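Local coordinates for protein pyridine nucleotide-disulphide oxidoreductase dimerisation region (Escherichia coli BL21, PDB 6KYY) that is an FAD-dependent flavoprotein disulfide reductase, induced by hypochlorous acid and probably involved in resistance to reactive chlorine species, at residues B[168-173]-B[191-196]; B[385-390]-B[442-447]. All blocks are in the same frame, centred on the assembly; numbering follows the deposited sequence.

Contact 1: B[168-173]-B[191-196]; sequences LGILGG and VTILEA
Ile170 and Ile193 run alongside each other, projecting from the same face of a parallel strand pair. The contact is made by the short branch of Ile193: CG2 rests 3.5 Å from Ile170 CB and also reaches CG1 and CD1 of that residue. With chi1 at 50°, the longer CG1 arm of Ile193 is wedged between the two backbone substituents and leads away from strand 168-171. Leu168 and Val191 repeat the pairing on this face, Leu168 CD1 to Val191 CG1 at 4.0 Å. On the other face Leu171 slants across Leu194, Leu171 CD2 meeting Leu194 CD1 at 3.9 Å. Ile170 N donates to Thr192 O (3.0 Å, nearly straight at 167°) and Leu194 N to Ile170 O (2.9 Å), while the backbone of Gly169 and Leu171 bonds to strand 252-255. The ladder ends with Gly172 N on Leu194 O. At its phi of 137° a CB would collide with the carbonyl O of Leu171, so glycine is called for, consistent with the start of a Rossmann-type GxGxxG turn. Apolar branched residues suit the first face because helix 175-186 of this beta-alpha-beta unit packs there, Phe180 on Ile170 and Ala181 on Ile193; strands 252-255 and 221-224 flank the pair.

Contact 2: B[385-390]-B[442-447]; sequences LKAIVD and DLFSLV
Strand 385-390 packs against the end of helix 439-443 and the C-terminal residues that follow Leu443, the backbones standing well apart, with CA atoms 7.2 Å from each other at Leu385 and Leu443 and 8.2 Å at Ala387 and Phe444. The gap is bridged by apolar side chains. Leu385, Ala387 and Val389, alternate residues of the strand, all direct their CB atoms toward the 442-447 segment. Leu443 extends toward the strand with CG anti to its backbone N (chi1 170°), and both its methyls abut Leu385 CB, CD1 at 4.0 Å and CD2 at 4.1 Å. Phe444 brings the far end of its ring to the strand: CZ and CE2 meet the methyl of Ala387, the approach being oblique to the ring. A small methyl suits the place where the ring lies over the strand. One face of the same ring is covered within its own segment by Leu443 CG, 4.3 Å above the centre. Farther along, Val389 and Val447 meet at an angle through single methyls, Val389 CG2 to Val447 CG2 at 4.1 Å, and Val389 CG2 also lies near Phe444 CD2. Lys386 points its CB away and forms salt bridges with Glu352 and Asp207. Met396 and Leu426 also pack on Phe444, and Leu367 on Leu443. Leu385, Ala387 and Val389 face the 442-447 segment while Lys386 and Ile388 face away, as when the end of a helix and the chain terminus pack on one face of an antiparallel sheet, here in the C-terminal dimerisation domain of the pyridine nucleotide-disulfide oxidoreductase family.

Contact 1 and contact 2 belong to different parts of the chain, and contact 1 lies wholly earlier in the sequence. Their centres are 33 Å apart and their nearest atoms about 18 Å, so they do not touch. Contact 1 joins two neighbouring strands of a parallel sheet consistent with the NAD(P)H-binding Rossmann region of this family; the side chain of Ile170 is about 11 Å from the bound FAD and that of Leu171 about 11 Å from a copper ion. Contact 2 packs the chain's C-terminal end onto the antiparallel sheet of the dimerisation region. Neither includes the copper-binding residues Cys50, Cys55, Asn87 and His91, and the other subunit touches neither.

Contact 1: B[168-173]-B[191-196]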
loop_
_atom_site.group_PDB
_atom_site.type_symbol
_atom_site.label_atom_id
_atom_site.label_comp_id
_atom_site.label_asym_id
_atom_site.label_seq_id
_atom_site.Cartn_x
_atom_site.Cartn_y
_atom_site.Cartn_z
ATOM N N LEU B 168 10.677 22.932 -17.020
ATOM C CA LEU B 168 9.748 22.116 -17.790
ATOM C C LEU B 168 8.378 22.783 -17.780
ATOM O O LEU B 168 7.823 23.055 -16.710
ATOM C CB LEU B 168 9.673 20.700 -17.214
ATOM C CG LEU B 168 8.837 19.620 -17.909
ATOM C CD1 LEU B 168 7.422 19.604 -17.366
ATOM C CD2 LEU B 168 8.838 19.785 -19.425
ATOM N N GLY B 169 7.841 23.044 -18.967
ATOM C CA GLY B 169 6.516 23.625 -19.112
ATOM C C GLY B 169 5.501 22.565 -19.506
ATOM O O GLY B 169 5.805 21.656 -20.278
ATOM N N ILE B 170 4.294 22.693 -18.964
ATOM C CA ILE B 170 3.211 21.748 -19.209
ATOM C C ILE B 170 2.006 22.513 -19.731
ATOM O O ILE B 170 1.576 23.497 -19.119
ATOM C CB ILE B 170 2.841 20.961 -17.939
ATOM C CG1 ILE B 170 3.998 20.059 -17.514
ATOM C CG2 ILE B 170 1.569 20.151 -18.160
ATOM C CD1 ILE B 170 3.603 18.939 -16.586
ATOM N N LEU B 171 1.464 22.060 -20.856
ATOM C CA LEU B 171 0.214 22.587 -21.396
ATOM C C LEU B 171 -0.887 21.596 -21.035
ATOM O O LEU B 171 -1.068 20.576 -21.706
ATOM C CB LEU B 171 0.315 22.807 -22.901
ATOM C CG LEU B 171 0.604 24.251 -23.317
ATOM C CD1 LEU B 171 0.376 24.444 -24.807
ATOM C CD2 LEU B 171 -0.248 25.221 -22.510
ATOM N N GLY B 172 -1.612 21.894 -19.960
ATOM C CA GLY B 172 -2.667 21.022 -19.488
ATOM C C GLY B 172 -2.660 20.851 -17.983
ATOM O O GLY B 172 -1.677 20.376 -17.408
ATOM N N GLY B 173 -3.754 21.238 -17.333
ATOM C CA GLY B 173 -3.878 21.068 -15.899
ATOM C C GLY B 173 -4.475 19.726 -15.531
ATOM O O GLY B 173 -4.941 19.529 -14.405
ATOM N N VAL B 191 8.899 23.711 -12.693
ATOM C CA VAL B 191 7.754 23.328 -13.510
ATOM C C VAL B 191 6.753 24.473 -13.536
ATOM O O VAL B 191 6.582 25.189 -12.543
ATOM C CB VAL B 191 7.091 22.034 -12.990
ATOM C CG1 VAL B 191 6.194 21.430 -14.060
ATOM C CG2 VAL B 191 8.148 21.030 -12.551
ATOM N N THR B 192 6.091 24.643 -14.682
ATOM C CA THR B 192 5.038 25.644 -14.852
ATOM C C THR B 192 3.909 24.992 -15.645
ATOM O O THR B 192 4.026 24.807 -16.860
ATOM C CB THR B 192 5.559 26.891 -15.559
ATOM O OG1 THR B 192 6.594 27.495 -14.771
ATOM C CG2 THR B 192 4.435 27.896 -15.761
ATOM N N ILE B 193 2.825 24.640 -14.958
ATOM C CA ILE B 193 1.658 24.029 -15.586
ATOM C C ILE B 193 0.650 25.125 -15.900
ATOM O O ILE B 193 0.347 25.968 -15.046
ATOM C CB ILE B 193 1.040 22.939 -14.692
ATOM C CG1 ILE B 193 0.808 23.452 -13.270
ATOM C CG2 ILE B 193 1.937 21.714 -14.648
ATOM C CD1 ILE B 193 0.477 22.355 -12.276
ATOM N N LEU B 194 0.136 25.121 -17.127
ATOM C CA LEU B 194 -0.798 26.134 -17.600
ATOM C C LEU B 194 -2.135 25.472 -17.897
ATOM O O LEU B 194 -2.222 24.608 -18.775
ATOM C CB LEU B 194 -0.254 26.842 -18.842
ATOM C CG LEU B 194 1.207 27.290 -18.745
ATOM C CD1 LEU B 194 1.809 27.487 -20.128
ATOM C CD2 LEU B 194 1.328 28.562 -17.915
ATOM N N GLU B 195 -3.169 25.877 -17.167
ATOM C CA GLU B 195 -4.507 25.322 -17.310
ATOM C C GLU B 195 -5.448 26.379 -17.874
ATOM O O GLU B 195 -5.409 27.543 -17.461
ATOM C CB GLU B 195 -5.027 24.809 -15.963
ATOM C CG GLU B 195 -6.537 24.632 -15.885
ATOM C CD GLU B 195 -7.017 23.387 -16.603
ATOM O OE1 GLU B 195 -7.096 23.409 -17.849
ATOM O OE2 GLU B 195 -7.315 22.384 -15.920
ATOM N N ALA B 196 -6.291 25.969 -18.825
ATOM C CA ALA B 196 -7.222 26.907 -19.443
ATOM C C ALA B 196 -8.372 27.266 -18.510
ATOM O O ALA B 196 -8.852 28.406 -18.534
ATOM C CB ALA B 196 -7.763 26.326 -20.750
#

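Contact 2: B[385-390]-B[442-447]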
loop_
_atom_site.group_PDB
_atom_site.type_symbol
_atom_site.label_atom_id
_atom_site.label_comp_id
_atom_site.label_asym_id
_atom_site.label_seq_id
_atom_site.Cartn_x
_atom_site.Cartn_y
_atom_site.Cartn_z
ATOM N N LEU B 385 -6.681 13.369 4.735
ATOM C CA LEU B 385 -7.716 12.367 4.530
ATOM C C LEU B 385 -9.077 12.999 4.776
ATOM O O LEU B 385 -9.240 13.802 5.700
ATOM C CB LEU B 385 -7.531 11.165 5.462
ATOM C CG LEU B 385 -6.206 10.409 5.398
ATOM C CD1 LEU B 385 -6.337 9.065 6.096
ATOM C CD2 LEU B 385 -5.766 10.228 3.958
ATOM N N LYS B 386 -10.051 12.638 3.946
ATOM C CA LYS B 386 -11.416 13.091 4.160
ATOM C C LYS B 386 -12.365 12.128 3.464
ATOM O O LYS B 386 -12.063 11.621 2.381
ATOM C CB LYS B 386 -11.630 14.522 3.648
ATOM C CG LYS B 386 -11.613 14.655 2.139
ATOM C CD LYS B 386 -12.051 16.034 1.689
ATOM C CE LYS B 386 -13.529 16.253 1.942
ATOM N NZ LYS B 386 -13.960 17.594 1.465
ATOM N N ALA B 387 -13.499 11.868 4.108
ATOM C CA ALA B 387 -14.546 11.038 3.537
ATOM C C ALA B 387 -15.894 11.614 3.941
ATOM O O ALA B 387 -15.986 12.495 4.799
ATOM C CB ALA B 387 -14.418 9.578 3.980
ATOM N N ILE B 388 -16.946 11.110 3.307
ATOM C CA ILE B 388 -18.296 11.631 3.481
ATOM C C ILE B 388 -19.190 10.489 3.937
ATOM O O ILE B 388 -19.277 9.454 3.265
ATOM C CB ILE B 388 -18.828 12.269 2.190
ATOM C CG1 ILE B 388 -17.837 13.316 1.679
ATOM C CG2 ILE B 388 -20.190 12.904 2.428
ATOM C CD1 ILE B 388 -17.773 13.409 0.180
ATOM N N VAL B 389 -19.851 10.679 5.075
ATOM C CA VAL B 389 -20.749 9.690 5.656
ATOM C C VAL B 389 -22.177 10.182 5.479
ATOM O O VAL B 389 -22.469 11.359 5.720
ATOM C CB VAL B 389 -20.432 9.448 7.142
ATOM C CG1 VAL B 389 -21.404 8.440 7.738
ATOM C CG2 VAL B 389 -18.992 8.982 7.304
ATOM N N ASP B 390 -23.062 9.289 5.044
ATOM C CA ASP B 390 -24.486 9.586 4.947
ATOM C C ASP B 390 -25.159 9.151 6.244
ATOM O O ASP B 390 -25.062 7.983 6.637
ATOM C CB ASP B 390 -25.104 8.883 3.738
ATOM C CG ASP B 390 -26.620 8.939 3.733
ATOM O OD1 ASP B 390 -27.242 8.019 3.162
ATOM O OD2 ASP B 390 -27.195 9.901 4.287
ATOM N N ASP B 442 -8.709 5.921 12.759
ATOM C CA ASP B 442 -8.765 7.268 13.314
ATOM C C ASP B 442 -9.581 8.217 12.446
ATOM O O ASP B 442 -10.120 9.205 12.958
ATOM C CB ASP B 442 -7.348 7.815 13.502
ATOM C CG ASP B 442 -6.398 6.790 14.097
ATOM O OD1 ASP B 442 -5.322 6.560 13.506
ATOM O OD2 ASP B 442 -6.728 6.216 15.156
ATOM N N LEU B 443 -9.692 7.938 11.145
ATOM C CA LEU B 443 -10.404 8.853 10.256
ATOM C C LEU B 443 -11.908 8.816 10.502
ATOM O O LEU B 443 -12.559 9.867 10.554
ATOM C CB LEU B 443 -10.096 8.521 8.796
ATOM C CG LEU B 443 -10.966 9.247 7.765
ATOM C CD1 LEU B 443 -10.768 10.754 7.858
ATOM C CD2 LEU B 443 -10.679 8.751 6.354
ATOM N N PHE B 444 -12.479 7.622 10.650
ATOM C CA PHE B 444 -13.911 7.465 10.858
ATOM C C PHE B 444 -14.283 7.369 12.331
ATOM O O PHE B 444 -15.452 7.127 12.652
ATOM C CB PHE B 444 -14.425 6.247 10.091
ATOM C CG PHE B 444 -14.355 6.408 8.599
ATOM C CD1 PHE B 444 -13.454 5.671 7.847
ATOM C CD2 PHE B 444 -15.180 7.310 7.951
ATOM C CE1 PHE B 444 -13.386 5.825 6.471
ATOM C CE2 PHE B 444 -15.115 7.468 6.581
ATOM C CZ PHE B 444 -14.216 6.723 5.840
ATOM N N SER B 445 -13.320 7.561 13.233
ATOM C CA SER B 445 -13.662 7.813 14.626
ATOM C C SER B 445 -14.176 9.230 14.822
ATOM O O SER B 445 -14.866 9.498 15.812
ATOM C CB SER B 445 -12.451 7.566 15.527
ATOM O OG SER B 445 -12.050 6.210 15.484
ATOM N N LEU B 446 -13.874 10.131 13.889
ATOM C CA LEU B 446 -14.318 11.518 13.935
ATOM C C LEU B 446 -15.775 11.689 13.530
ATOM O O LEU B 446 -16.217 12.826 13.332
ATOM C CB LEU B 446 -13.428 12.382 13.036
ATOM C CG LEU B 446 -11.917 12.239 13.218
ATOM C CD1 LEU B 446 -11.185 12.594 11.935
ATOM C CD2 LEU B 446 -11.436 13.105 14.371
ATOM N N VAL B 447 -16.524 10.600 13.399
ATOM C CA VAL B 447 -17.929 10.660 13.017
ATOM C C VAL B 447 -18.775 10.758 14.277
ATOM O O VAL B 447 -18.619 9.957 15.207
ATOM C CB VAL B 447 -18.322 9.433 12.178
ATOM C CG1 VAL B 447 -19.736 9.586 11.640
ATOM C CG2 VAL B 447 -17.333 9.226 11.040
#